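Local coordinates for 2-dehydropantoate 2-reductase (Enterococcus faecium, PDB 3WFI), which acts as an NADH-dependent D-mandelate dehydrogenase and belongs to the ketopantoate reductase family of Rossmann-fold oxidoreductases, at residues 145-150 with 172-177; 122-127 with 179-184; 81-86 with 111-116; 17-22 with 165-170. One frame throughout, in Å; residues are numbered along the deposited sequence.

Overall arrangement
Contacts 1, 3 and 4 lie in the N-terminal Rossmann part, and contact 2 joins that part to the helical C-terminal part. Contact 3 packs helix 80-90 against helix 109-113, and the chain then enters strand 122-127. Contacts 1 and 2 have centres about 10 Å apart and share the main sheet, where strands 122-127 and 147-151 are neighbours. Contact 1 is nested inside the loop closed by contact 2. Contact 4 brings helix 157-168 back to helix 10-21, with its centre about 12 Å from that of contact 1. Contacts 3 and 4 are most distant, their centres about 25 Å apart. Edge strand 174-176 and its helix are thus fixed to strand 147-151 and the first Rossmann helix.

Contact 1 of 4, residues 145-150 with 172-177; sequences GSVELQ and LNAHFS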
loop_
_atom_site.group_PDB
_atom_site.type_symbol
_atom_site.label_atom_id
_atom_site.label_comp_id
_atom_site.label_asym_id
_atom_site.label_seq_id
_atom_site.Cartn_x
_atom_site.Cartn_y
_atom_site.Cartn_z
ATOM N N GLY B 145 -26.650 -30.473 -9.539
ATOM C CA GLY B 145 -25.347 -29.835 -9.532
ATOM C C GLY B 145 -24.424 -30.420 -10.583
ATOM O O GLY B 145 -24.851 -31.190 -11.439
ATOM N N SER B 146 -23.158 -30.035 -10.511
ATOM C CA SER B 146 -22.137 -30.531 -11.435
ATOM C C SER B 146 -20.731 -30.250 -10.909
ATOM O O SER B 146 -20.546 -29.518 -9.937
ATOM C CB SER B 146 -22.289 -29.858 -12.799
ATOM O OG SER B 146 -21.932 -28.488 -12.713
ATOM N N VAL B 147 -19.752 -30.854 -11.573
ATOM C CA VAL B 147 -18.349 -30.637 -11.270
ATOM C C VAL B 147 -17.599 -30.443 -12.576
ATOM O O VAL B 147 -17.843 -31.155 -13.556
ATOM C CB VAL B 147 -17.734 -31.837 -10.498
ATOM C CG1 VAL B 147 -16.254 -31.609 -10.232
ATOM C CG2 VAL B 147 -18.490 -32.085 -9.195
ATOM N N GLU B 148 -16.683 -29.484 -12.582
ATOM C CA GLU B 148 -15.777 -29.271 -13.698
ATOM C C GLU B 148 -14.365 -29.314 -13.145
ATOM O O GLU B 148 -14.104 -28.743 -12.084
ATOM C CB GLU B 148 -16.022 -27.928 -14.392
ATOM C CG GLU B 148 -17.419 -27.807 -14.996
ATOM C CD GLU B 148 -17.589 -26.565 -15.852
ATOM O OE1 GLU B 148 -16.759 -25.640 -15.744
ATOM O OE2 GLU B 148 -18.565 -26.520 -16.631
ATOM N N LEU B 149 -13.467 -30.000 -13.851
ATOM C CA LEU B 149 -12.107 -30.203 -13.340
ATOM C C LEU B 149 -11.068 -30.264 -14.440
ATOM O O LEU B 149 -11.383 -30.559 -15.597
ATOM C CB LEU B 149 -12.040 -31.463 -12.452
ATOM C CG LEU B 149 -12.272 -32.843 -13.089
ATOM C CD1 LEU B 149 -11.007 -33.375 -13.757
ATOM C CD2 LEU B 149 -12.754 -33.845 -12.050
ATOM N N GLN B 150 -9.827 -29.971 -14.059
ATOM C CA GLN B 150 -8.720 -29.883 -14.989
ATOM C C GLN B 150 -7.429 -30.426 -14.385
ATOM O O GLN B 150 -7.166 -30.246 -13.201
ATOM C CB GLN B 150 -8.497 -28.424 -15.384
ATOM C CG GLN B 150 -7.489 -28.252 -16.511
ATOM C CD GLN B 150 -7.424 -26.839 -17.045
ATOM O OE1 GLN B 150 -8.014 -25.914 -16.479
ATOM N NE2 GLN B 150 -6.725 -26.669 -18.171
ATOM N N LEU B 172 -22.188 -37.485 -9.714
ATOM C CA LEU B 172 -21.669 -36.154 -9.444
ATOM C C LEU B 172 -21.622 -35.259 -10.676
ATOM O O LEU B 172 -21.326 -34.069 -10.561
ATOM C CB LEU B 172 -20.278 -36.236 -8.802
ATOM C CG LEU B 172 -20.266 -36.782 -7.377
ATOM C CD1 LEU B 172 -18.874 -37.280 -6.996
ATOM C CD2 LEU B 172 -20.776 -35.732 -6.390
ATOM N N ASN B 173 -21.921 -35.816 -11.850
ATOM C CA ASN B 173 -22.043 -35.017 -13.065
ATOM C C ASN B 173 -20.781 -34.192 -13.329
ATOM O O ASN B 173 -20.828 -32.967 -13.486
ATOM C CB ASN B 173 -23.290 -34.123 -12.970
ATOM C CG ASN B 173 -23.618 -33.421 -14.275
ATOM O OD1 ASN B 173 -23.215 -33.856 -15.348
ATOM N ND2 ASN B 173 -24.378 -32.332 -14.182
ATOM N N ALA B 174 -19.648 -34.894 -13.374
ATOM C CA ALA B 174 -18.341 -34.267 -13.502
ATOM C C ALA B 174 -17.908 -34.212 -14.955
ATOM O O ALA B 174 -18.219 -35.114 -15.733
ATOM C CB ALA B 174 -17.306 -35.030 -12.673
ATOM N N HIS B 175 -17.170 -33.162 -15.316
ATOM C CA HIS B 175 -16.662 -32.999 -16.676
ATOM C C HIS B 175 -15.288 -32.368 -16.695
ATOM O O HIS B 175 -14.965 -31.524 -15.855
ATOM C CB HIS B 175 -17.597 -32.112 -17.503
ATOM C CG HIS B 175 -19.015 -32.578 -17.500
ATOM N ND1 HIS B 175 -19.990 -31.956 -16.759
ATOM C CD2 HIS B 175 -19.619 -33.606 -18.133
ATOM C CE1 HIS B 175 -21.142 -32.572 -16.947
ATOM N NE2 HIS B 175 -20.941 -33.587 -17.765
ATOM N N PHE B 176 -14.488 -32.785 -17.669
ATOM C CA PHE B 176 -13.252 -32.093 -17.989
ATOM C C PHE B 176 -13.544 -30.718 -18.575
ATOM O O PHE B 176 -14.433 -30.565 -19.409
ATOM C CB PHE B 176 -12.436 -32.897 -19.005
ATOM C CG PHE B 176 -11.176 -32.214 -19.441
ATOM C CD1 PHE B 176 -10.053 -32.217 -18.628
ATOM C CD2 PHE B 176 -11.116 -31.554 -20.661
ATOM C CE1 PHE B 176 -8.886 -31.588 -19.028
ATOM C CE2 PHE B 176 -9.955 -30.919 -21.065
ATOM C CZ PHE B 176 -8.836 -30.940 -20.248
ATOM N N SER B 177 -12.767 -29.723 -18.150
ATOM C CA SER B 177 -12.759 -28.413 -18.780
ATOM C C SER B 177 -11.328 -27.917 -18.841
ATOM O O SER B 177 -10.616 -28.011 -17.859
ATOM C CB SER B 177 -13.619 -27.432 -17.986
ATOM O OG SER B 177 -13.357 -26.104 -18.402
#
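Val147, Glu148 and Leu149 pair in parallel with Ala174, His175 and Phe176, the two strand axes coming within 4.5 Å. The backbone bonds alternate between the strands. Val147 N donates to Asn173 O, and His175 N returns a bond of 2.8 Å to Val147 O. Leu149 N then reaches His175 O, and Ser177 N reaches Leu149 O.

Asn173 adds a side-chain bond before the strands begin. Its ND2 donates to Gly145 O at 3.0 Å, close to straight at 166°. The N-H points at a lone pair of Gly145 O, in the carbonyl plane, and that oxygen lies near the amide plane of Asn173.

On one face of the sheet Val147 CB packs on Ala174 CB at 3.9 Å. Leu149 and Phe176 point to the same face, where helix 157-168 packs on them and Phe15 of helix 10-21 touches Val147. Glu148 and His175 point to the other face, and their polar ends do not meet. Gln150 CG lies opposite the backbone N (chi1 -172°), and the extended chain runs along Ser177 O, with CB 3.3 Å from that oxygen. Gln150 OE1 accepts from His181 N.

Strands 147-151 and 174-176 belong to a beta-alpha-beta unit in which helix 157-168 links them. The edge strand is held by five neutral amide-carbonyl bonds, four of backbone and one from the Asn173 side chain.

Contact 2 of 4, residues 122-127 with 179-184; sequences IYIGNT and NIHYSI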
loop_
_atom_site.group_PDB
_atom_site.type_symbol
_atom_site.label_atom_id
_atom_site.label_comp_id
_atom_site.label_asym_id
_atom_site.label_seq_id
_atom_site.Cartn_x
_atom_site.Cartn_y
_atom_site.Cartn_z
ATOM N N ILE B 122 -1.929 -33.648 -9.651
ATOM C CA ILE B 122 -2.820 -32.632 -9.058
ATOM C C ILE B 122 -3.861 -32.181 -10.076
ATOM O O ILE B 122 -3.542 -31.915 -11.251
ATOM C CB ILE B 122 -2.052 -31.410 -8.514
ATOM C CG1 ILE B 122 -1.008 -31.851 -7.491
ATOM C CG2 ILE B 122 -3.014 -30.429 -7.845
ATOM C CD1 ILE B 122 -0.111 -30.739 -6.987
ATOM N N TYR B 123 -5.107 -32.095 -9.607
ATOM C CA TYR B 123 -6.226 -31.681 -10.431
ATOM C C TYR B 123 -6.984 -30.580 -9.691
ATOM O O TYR B 123 -7.052 -30.576 -8.463
ATOM C CB TYR B 123 -7.145 -32.868 -10.755
ATOM C CG TYR B 123 -6.434 -34.007 -11.459
ATOM C CD1 TYR B 123 -6.452 -34.113 -12.843
ATOM C CD2 TYR B 123 -5.709 -34.952 -10.733
ATOM C CE1 TYR B 123 -5.783 -35.131 -13.489
ATOM C CE2 TYR B 123 -5.031 -35.980 -11.362
ATOM C CZ TYR B 123 -5.082 -36.069 -12.743
ATOM O OH TYR B 123 -4.410 -37.065 -13.380
ATOM N N ILE B 124 -7.511 -29.627 -10.447
ATOM C CA ILE B 124 -8.229 -28.489 -9.872
ATOM C C ILE B 124 -9.636 -28.486 -10.427
ATOM O O ILE B 124 -9.840 -28.812 -11.599
ATOM C CB ILE B 124 -7.538 -27.158 -10.202
ATOM C CG1 ILE B 124 -7.189 -27.060 -11.695
ATOM C CG2 ILE B 124 -6.280 -27.013 -9.371
ATOM C CD1 ILE B 124 -6.850 -25.656 -12.145
ATOM N N GLY B 125 -10.607 -28.129 -9.593
ATOM C CA GLY B 125 -11.984 -28.107 -10.044
ATOM C C GLY B 125 -12.923 -27.170 -9.304
ATOM O O GLY B 125 -12.571 -26.561 -8.295
ATOM N N ASN B 126 -14.122 -27.049 -9.855
ATOM C CA ASN B 126 -15.206 -26.280 -9.255
ATOM C C ASN B 126 -16.364 -27.215 -9.077
ATOM O O ASN B 126 -16.591 -28.074 -9.925
ATOM C CB ASN B 126 -15.637 -25.121 -10.174
ATOM C CG ASN B 126 -14.559 -24.068 -10.339
ATOM O OD1 ASN B 126 -14.478 -23.398 -11.365
ATOM N ND2 ASN B 126 -13.720 -23.914 -9.325
ATOM N N THR B 127 -17.104 -27.056 -7.986
ATOM C CA THR B 127 -18.330 -27.820 -7.791
ATOM C C THR B 127 -19.523 -26.862 -7.716
ATOM O O THR B 127 -19.442 -25.820 -7.072
ATOM C CB THR B 127 -18.286 -28.728 -6.543
ATOM O OG1 THR B 127 -19.591 -29.291 -6.326
ATOM C CG2 THR B 127 -17.858 -27.955 -5.295
ATOM N N ASN B 179 -10.576 -24.852 -19.144
ATOM C CA ASN B 179 -10.612 -23.421 -18.853
ATOM C C ASN B 179 -10.641 -23.128 -17.365
ATOM O O ASN B 179 -10.724 -21.959 -16.984
ATOM C CB ASN B 179 -11.818 -22.798 -19.545
ATOM C CG ASN B 179 -11.780 -21.280 -19.557
ATOM O OD1 ASN B 179 -12.674 -20.633 -19.013
ATOM N ND2 ASN B 179 -10.733 -20.705 -20.158
ATOM N N ILE B 180 -10.499 -24.172 -16.537
ATOM C CA ILE B 180 -10.605 -24.052 -15.071
ATOM C C ILE B 180 -9.459 -23.196 -14.525
ATOM O O ILE B 180 -9.667 -22.340 -13.673
ATOM C CB ILE B 180 -10.521 -25.425 -14.352
ATOM C CG1 ILE B 180 -11.648 -26.350 -14.781
ATOM C CG2 ILE B 180 -10.556 -25.257 -12.837
ATOM C CD1 ILE B 180 -13.035 -25.774 -14.599
ATOM N N HIS B 181 -8.252 -23.452 -15.007
ATOM C CA HIS B 181 -7.053 -22.824 -14.456
ATOM C C HIS B 181 -7.122 -21.320 -14.749
ATOM O O HIS B 181 -6.877 -20.480 -13.878
ATOM C CB HIS B 181 -5.814 -23.440 -15.099
ATOM C CG HIS B 181 -4.551 -23.239 -14.324
ATOM N ND1 HIS B 181 -4.464 -22.441 -13.202
ATOM C CD2 HIS B 181 -3.309 -23.732 -14.536
ATOM C CE1 HIS B 181 -3.222 -22.464 -12.751
ATOM N NE2 HIS B 181 -2.499 -23.232 -13.548
ATOM N N TYR B 182 -7.481 -20.997 -15.990
ATOM C CA TYR B 182 -7.659 -19.622 -16.421
ATOM C C TYR B 182 -8.705 -18.932 -15.578
ATOM O O TYR B 182 -8.466 -17.827 -15.099
ATOM C CB TYR B 182 -8.087 -19.568 -17.884
ATOM C CG TYR B 182 -8.204 -18.159 -18.461
ATOM C CD1 TYR B 182 -7.216 -17.637 -19.277
ATOM C CD2 TYR B 182 -9.323 -17.366 -18.196
ATOM C CE1 TYR B 182 -7.336 -16.373 -19.826
ATOM C CE2 TYR B 182 -9.454 -16.089 -18.727
ATOM C CZ TYR B 182 -8.452 -15.595 -19.546
ATOM O OH TYR B 182 -8.563 -14.326 -20.062
ATOM N N SER B 183 -9.856 -19.582 -15.380
ATOM C CA SER B 183 -10.973 -18.938 -14.700
ATOM C C SER B 183 -10.667 -18.740 -13.218
ATOM O O SER B 183 -11.117 -17.762 -12.612
ATOM C CB SER B 183 -12.301 -19.694 -14.915
ATOM O OG SER B 183 -12.639 -20.444 -13.773
ATOM N N ILE B 184 -9.860 -19.637 -12.648
ATOM C CA ILE B 184 -9.404 -19.511 -11.268
ATOM C C ILE B 184 -8.446 -18.292 -11.134
ATOM O O ILE B 184 -8.502 -17.547 -10.148
ATOM C CB ILE B 184 -8.678 -20.802 -10.762
ATOM C CG1 ILE B 184 -9.566 -22.053 -10.687
ATOM C CG2 ILE B 184 -7.997 -20.574 -9.409
ATOM C CD1 ILE B 184 -11.032 -21.939 -11.015
#
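Ile124, Ile180 and Asn126 carry this contact between strand 122-127 and the start of helix 180-191. The side chains of Ile124 and Ile180 lie alongside, pointing opposite ways. Ile124 CD1 lies 3.8 Å from Ile180 CG2 and also rests on the helix backbone, 3.7 Å from His181 CA. The first torsion of Ile124 (48°) sets CG1 between its backbone N and carbonyl carbon, and CD1 extends from there to the helix. Ile180 CG2 also sits 4.2 Å from Gly125 CA, where the strand has no side chain.

Strand 122-127 belongs to the Rossmann sheet, and helix 180-191 opens the helical C-terminal part, consistent with a junction between these two parts of the family fold. Asn126 lies further along the strand. Its amide and the methyl end of Ile184 face each other, with Asn126 ND2 3.7 Å from Ile184 CD1. The same ND2 makes weak hydrogen bonds to Gly125 O and to Asn105 OD1. Asn105 is an NAD(+)-binding residue.

Contact 3 of 4, residues 81-86 with 111-116; sequences MQLEKM and DIIEKF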
loop_
_atom_site.group_PDB
_atom_site.type_symbol
_atom_site.label_atom_id
_atom_site.label_comp_id
_atom_site.label_asym_id
_atom_site.label_seq_id
_atom_site.Cartn_x
_atom_site.Cartn_y
_atom_site.Cartn_z
ATOM N N MET B 81 -6.483 -21.500 4.638
ATOM C CA MET B 81 -5.720 -21.309 5.877
ATOM C C MET B 81 -5.520 -22.610 6.670
ATOM O O MET B 81 -4.653 -22.677 7.543
ATOM C CB MET B 81 -6.360 -20.212 6.759
ATOM C CG MET B 81 -6.219 -18.796 6.188
ATOM S SD MET B 81 -6.983 -17.425 7.095
ATOM C CE MET B 81 -5.958 -17.371 8.559
ATOM N N GLN B 82 -6.295 -23.645 6.343
ATOM C CA GLN B 82 -6.168 -24.941 7.005
ATOM C C GLN B 82 -5.560 -26.041 6.105
ATOM O O GLN B 82 -5.324 -27.145 6.572
ATOM C CB GLN B 82 -7.539 -25.366 7.517
ATOM C CG GLN B 82 -8.140 -24.418 8.551
ATOM C CD GLN B 82 -9.623 -24.652 8.776
ATOM O OE1 GLN B 82 -10.383 -24.883 7.827
ATOM N NE2 GLN B 82 -10.047 -24.599 10.039
ATOM N N LEU B 83 -5.267 -25.724 4.843
ATOM C CA LEU B 83 -4.877 -26.733 3.843
ATOM C C LEU B 83 -3.532 -27.394 4.127
ATOM O O LEU B 83 -3.404 -28.610 4.032
ATOM C CB LEU B 83 -4.838 -26.124 2.427
ATOM C CG LEU B 83 -4.339 -27.056 1.302
ATOM C CD1 LEU B 83 -5.247 -28.268 1.134
ATOM C CD2 LEU B 83 -4.208 -26.302 -0.016
ATOM N N GLU B 84 -2.514 -26.597 4.444
ATOM C CA GLU B 84 -1.186 -27.161 4.629
ATOM C C GLU B 84 -1.162 -28.064 5.850
ATOM O O GLU B 84 -0.566 -29.136 5.817
ATOM C CB GLU B 84 -0.117 -26.070 4.715
ATOM C CG GLU B 84 1.280 -26.636 4.908
ATOM C CD GLU B 84 2.351 -25.728 4.363
ATOM O OE1 GLU B 84 3.354 -26.244 3.823
ATOM O OE2 GLU B 84 2.173 -24.496 4.460
ATOM N N LYS B 85 -1.835 -27.645 6.913
ATOM C CA LYS B 85 -1.974 -28.463 8.111
ATOM C C LYS B 85 -2.725 -29.790 7.846
ATOM O O LYS B 85 -2.296 -30.846 8.314
ATOM C CB LYS B 85 -2.672 -27.644 9.204
ATOM C CG LYS B 85 -2.928 -28.389 10.498
ATOM C CD LYS B 85 -1.651 -29.000 11.005
ATOM C CE LYS B 85 -1.802 -29.559 12.400
ATOM N NZ LYS B 85 -0.457 -29.831 12.971
ATOM N N MET B 86 -3.838 -29.726 7.111
ATOM C CA MET B 86 -4.575 -30.927 6.713
ATOM C C MET B 86 -3.639 -31.895 5.977
ATOM O O MET B 86 -3.534 -33.073 6.334
ATOM C CB MET B 86 -5.778 -30.564 5.834
ATOM C CG MET B 86 -6.517 -31.748 5.207
ATOM S SD MET B 86 -7.267 -32.866 6.415
ATOM C CE MET B 86 -8.792 -31.987 6.758
ATOM N N ASP B 111 0.789 -25.011 -5.008
ATOM C CA ASP B 111 2.163 -24.921 -4.487
ATOM C C ASP B 111 2.288 -25.586 -3.109
ATOM O O ASP B 111 3.299 -26.188 -2.805
ATOM C CB ASP B 111 2.634 -23.467 -4.451
ATOM C CG ASP B 111 2.578 -22.812 -5.832
ATOM O OD1 ASP B 111 2.628 -23.538 -6.856
ATOM O OD2 ASP B 111 2.437 -21.581 -5.901
ATOM N N ILE B 112 1.261 -25.471 -2.278
ATOM C CA ILE B 112 1.208 -26.221 -1.012
ATOM C C ILE B 112 1.070 -27.719 -1.311
ATOM O O ILE B 112 1.852 -28.530 -0.822
ATOM C CB ILE B 112 0.034 -25.741 -0.137
ATOM C CG1 ILE B 112 0.247 -24.282 0.291
ATOM C CG2 ILE B 112 -0.113 -26.613 1.092
ATOM C CD1 ILE B 112 -1.017 -23.564 0.728
ATOM N N ILE B 113 0.107 -28.073 -2.161
ATOM C CA ILE B 113 -0.164 -29.479 -2.490
ATOM C C ILE B 113 1.078 -30.159 -3.101
ATOM O O ILE B 113 1.399 -31.311 -2.767
ATOM C CB ILE B 113 -1.378 -29.612 -3.438
ATOM C CG1 ILE B 113 -2.645 -29.044 -2.771
ATOM C CG2 ILE B 113 -1.608 -31.071 -3.813
ATOM C CD1 ILE B 113 -3.782 -28.765 -3.717
ATOM N N GLU B 114 1.794 -29.431 -3.961
ATOM C CA GLU B 114 3.026 -29.943 -4.594
ATOM C C GLU B 114 4.092 -30.442 -3.614
ATOM O O GLU B 114 4.929 -31.275 -3.968
ATOM C CB GLU B 114 3.651 -28.879 -5.506
ATOM C CG GLU B 114 4.761 -29.420 -6.395
ATOM C CD GLU B 114 5.362 -28.361 -7.296
ATOM O OE1 GLU B 114 5.521 -27.214 -6.835
ATOM O OE2 GLU B 114 5.670 -28.686 -8.463
ATOM N N LYS B 115 4.076 -29.933 -2.390
ATOM C CA LYS B 115 5.004 -30.411 -1.361
ATOM C C LYS B 115 4.759 -31.879 -1.013
ATOM O O LYS B 115 5.652 -32.543 -0.468
ATOM C CB LYS B 115 4.907 -29.538 -0.100
ATOM C CG LYS B 115 5.434 -28.122 -0.311
ATOM C CD LYS B 115 4.999 -27.118 0.756
ATOM C CE LYS B 115 5.430 -25.690 0.413
ATOM N NZ LYS B 115 4.892 -24.687 1.380
ATOM N N PHE B 116 3.565 -32.381 -1.348
ATOM C CA PHE B 116 3.103 -33.720 -0.928
ATOM C C PHE B 116 2.875 -34.694 -2.072
ATOM O O PHE B 116 3.008 -35.897 -1.884
ATOM C CB PHE B 116 1.806 -33.578 -0.115
ATOM C CG PHE B 116 1.964 -32.727 1.109
ATOM C CD1 PHE B 116 2.272 -33.296 2.330
ATOM C CD2 PHE B 116 1.823 -31.350 1.034
ATOM C CE1 PHE B 116 2.420 -32.506 3.468
ATOM C CE2 PHE B 116 1.968 -30.553 2.164
ATOM C CZ PHE B 116 2.276 -31.135 3.382
#
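Ile112 presses its CG2 methyl against the base of Glu84, 3.7 Å from Glu84 CB. This is the tight part of the contact. CG2 is set opposite the backbone N of Ile112 (chi1 of CG1 -65°), which aims the methyl at the helix 80-90 backbone. Beside it, the Leu83 and Ile113 side chains run nearly perpendicular, with Leu83 CD2 4.2 Å from Ile113 CG1. Both leucine and isoleucine also touch Leu76 of strand 71-76, so this side faces the sheet.

The two helices follow successive parallel strands of the Rossmann sheet, 71-76 and 98-102, and pack side by side in its beta-alpha-beta succession. Gln82, an NAD(+)-binding residue, lies on helix 80-90 but takes no part in the packing.

The outer side is looser and polar. The extended Glu84 side chain passes over Ile112 to Lys115. There Lys115 NZ forms a salt bridge of 3.3 Å with Glu84 OE1. NZ meets OE1 on its syn side, 26° out of the carboxylate plane. Lys115 is solvent-exposed. Further along helix 80-90, the Phe116 ring brings CZ to 4.2 Å from Glu84 O, and Leu87 and Gln88 of that helix also touch the ring.

Contact 4 of 4, residues 17-22 with 165-170; sequences LMLHQS and DKLSES
Ser170 turns its side chain into the end of helix 10-21 and overlaps Ser22 and Leu19. Its OG lies 3.2 Å from Ser22 CB. On another side the same OG meets Leu19 CD2 at 3.5 Å. Leu19 CD2 also reaches Leu167 CD1, at 4.1 Å, and this is the apolar part of the contact. Met18 takes the side of the Ser170 carbonyl. Met18 CB lies 3.6 Å from Ser170 O, and the bend at chi3 (76°) folds CE back to a similar distance.

A water completes the join. It accepts from Ser22 OG at 2.6 Å and donates to Met18 O at 2.7 Å. Its second hydrogen goes to Ser170 O, 2.9 Å away.

Helix 10-21 is the first helix of the Rossmann fold, and its start carries the NAD(+)-binding residues Ala10 and Met11. The contact lies at its opposite end, where residues 167-170 come alongside. Ser168 OG accepts a hydrogen bond from Ala174 N and so links this region to the last strand of the sheet.

The water uses both its hydrogens on carbonyl oxygens and receives the Ser22 hydroxyl, so both carbonyls and the hydroxyl are joined through one molecule.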
loop_
_atom_site.group_PDB
_atom_site.type_symbol
_atom_site.label_atom_id
_atom_site.label_comp_id
_atom_site.label_asym_id
_atom_site.label_seq_id
_atom_site.Cartn_x
_atom_site.Cartn_y
_atom_site.Cartn_z
ATOM N N LEU B 17 -20.767 -39.462 0.575
ATOM C CA LEU B 17 -21.967 -40.282 0.493
ATOM C C LEU B 17 -22.222 -40.804 -0.920
ATOM O O LEU B 17 -22.453 -42.009 -1.123
ATOM C CB LEU B 17 -23.178 -39.487 0.958
ATOM C CG LEU B 17 -24.456 -40.316 1.036
ATOM C CD1 LEU B 17 -24.319 -41.434 2.062
ATOM C CD2 LEU B 17 -25.632 -39.408 1.372
ATOM N N MET B 18 -22.177 -39.904 -1.899
ATOM C CA MET B 18 -22.478 -40.284 -3.268
ATOM C C MET B 18 -21.436 -41.285 -3.792
ATOM O O MET B 18 -21.792 -42.295 -4.400
ATOM C CB MET B 18 -22.588 -39.060 -4.158
ATOM C CG MET B 18 -23.814 -38.227 -3.829
ATOM S SD MET B 18 -23.901 -36.682 -4.723
ATOM C CE MET B 18 -24.418 -37.226 -6.346
ATOM N N LEU B 19 -20.166 -41.034 -3.503
ATOM C CA LEU B 19 -19.088 -41.946 -3.896
ATOM C C LEU B 19 -19.202 -43.322 -3.244
ATOM O O LEU B 19 -18.920 -44.344 -3.872
ATOM C CB LEU B 19 -17.725 -41.332 -3.565
ATOM C CG LEU B 19 -17.319 -40.204 -4.512
ATOM C CD1 LEU B 19 -16.207 -39.361 -3.903
ATOM C CD2 LEU B 19 -16.901 -40.763 -5.869
ATOM N N HIS B 20 -19.578 -43.335 -1.976
ATOM C CA HIS B 20 -19.792 -44.564 -1.229
ATOM C C HIS B 20 -20.921 -45.391 -1.835
ATOM O O HIS B 20 -20.749 -46.591 -2.085
ATOM C CB HIS B 20 -20.124 -44.234 0.219
ATOM C CG HIS B 20 -20.636 -45.404 0.990
ATOM N ND1 HIS B 20 -21.977 -45.587 1.249
ATOM C CD2 HIS B 20 -19.998 -46.462 1.534
ATOM C CE1 HIS B 20 -22.141 -46.702 1.936
ATOM N NE2 HIS B 20 -20.955 -47.251 2.123
ATOM N N GLN B 21 -22.053 -44.744 -2.080
ATOM C CA GLN B 21 -23.235 -45.418 -2.632
ATOM C C GLN B 21 -22.938 -46.208 -3.906
ATOM O O GLN B 21 -23.564 -47.242 -4.147
ATOM C CB GLN B 21 -24.364 -44.429 -2.945
ATOM C CG GLN B 21 -25.125 -43.820 -1.784
ATOM C CD GLN B 21 -26.213 -42.891 -2.283
ATOM O OE1 GLN B 21 -25.998 -41.692 -2.421
ATOM N NE2 GLN B 21 -27.373 -43.447 -2.604
ATOM N N SER B 22 -22.009 -45.715 -4.722
ATOM C CA SER B 22 -21.682 -46.338 -6.008
ATOM C C SER B 22 -20.582 -47.404 -5.920
ATOM O O SER B 22 -20.138 -47.929 -6.947
ATOM C CB SER B 22 -21.274 -45.265 -7.015
ATOM O OG SER B 22 -22.329 -44.321 -7.181
ATOM N N ASP B 165 -15.025 -39.095 -15.337
ATOM C CA ASP B 165 -15.910 -40.243 -15.589
ATOM C C ASP B 165 -16.201 -41.002 -14.306
ATOM O O ASP B 165 -17.355 -41.320 -14.023
ATOM C CB ASP B 165 -15.316 -41.195 -16.629
ATOM C CG ASP B 165 -15.323 -40.612 -18.035
ATOM O OD1 ASP B 165 -16.088 -39.664 -18.294
ATOM O OD2 ASP B 165 -14.550 -41.103 -18.891
ATOM N N LYS B 166 -15.159 -41.241 -13.514
ATOM C CA LYS B 166 -15.292 -41.967 -12.257
ATOM C C LYS B 166 -16.212 -41.238 -11.289
ATOM O O LYS B 166 -17.060 -41.866 -10.672
ATOM C CB LYS B 166 -13.915 -42.270 -11.631
ATOM C CG LYS B 166 -13.204 -43.411 -12.354
ATOM C CD LYS B 166 -11.858 -43.790 -11.740
ATOM C CE LYS B 166 -10.695 -43.063 -12.399
ATOM N NZ LYS B 166 -9.378 -43.686 -12.087
ATOM N N LEU B 167 -16.065 -39.922 -11.174
ATOM C CA LEU B 167 -16.954 -39.146 -10.312
ATOM C C LEU B 167 -18.376 -39.167 -10.863
ATOM O O LEU B 167 -19.331 -39.237 -10.099
ATOM C CB LEU B 167 -16.486 -37.697 -10.158
ATOM C CG LEU B 167 -15.397 -37.240 -9.173
ATOM C CD1 LEU B 167 -14.729 -38.376 -8.423
ATOM C CD2 LEU B 167 -14.371 -36.320 -9.822
ATOM N N SER B 168 -18.509 -39.106 -12.185
ATOM C CA SER B 168 -19.832 -39.166 -12.830
ATOM C C SER B 168 -20.557 -40.500 -12.613
ATOM O O SER B 168 -21.787 -40.537 -12.591
ATOM C CB SER B 168 -19.728 -38.865 -14.321
ATOM O OG SER B 168 -19.458 -37.491 -14.538
ATOM N N GLU B 169 -19.802 -41.579 -12.427
ATOM C CA GLU B 169 -20.390 -42.867 -12.103
ATOM C C GLU B 169 -21.111 -42.838 -10.766
ATOM O O GLU B 169 -21.975 -43.675 -10.521
ATOM C CB GLU B 169 -19.330 -43.964 -12.092
ATOM C CG GLU B 169 -18.861 -44.348 -13.479
ATOM C CD GLU B 169 -17.644 -45.241 -13.458
ATOM O OE1 GLU B 169 -17.372 -45.869 -12.408
ATOM O OE2 GLU B 169 -16.962 -45.315 -14.497
ATOM N N SER B 170 -20.739 -41.890 -9.901
ATOM C CA SER B 170 -21.371 -41.737 -8.605
ATOM C C SER B 170 -22.434 -40.635 -8.593
ATOM O O SER B 170 -22.920 -40.252 -7.530
ATOM C CB SER B 170 -20.309 -41.501 -7.528
ATOM O OG SER B 170 -19.436 -42.621 -7.436
HETATM O O HOH W 1 -23.881 -42.575 -6.064
#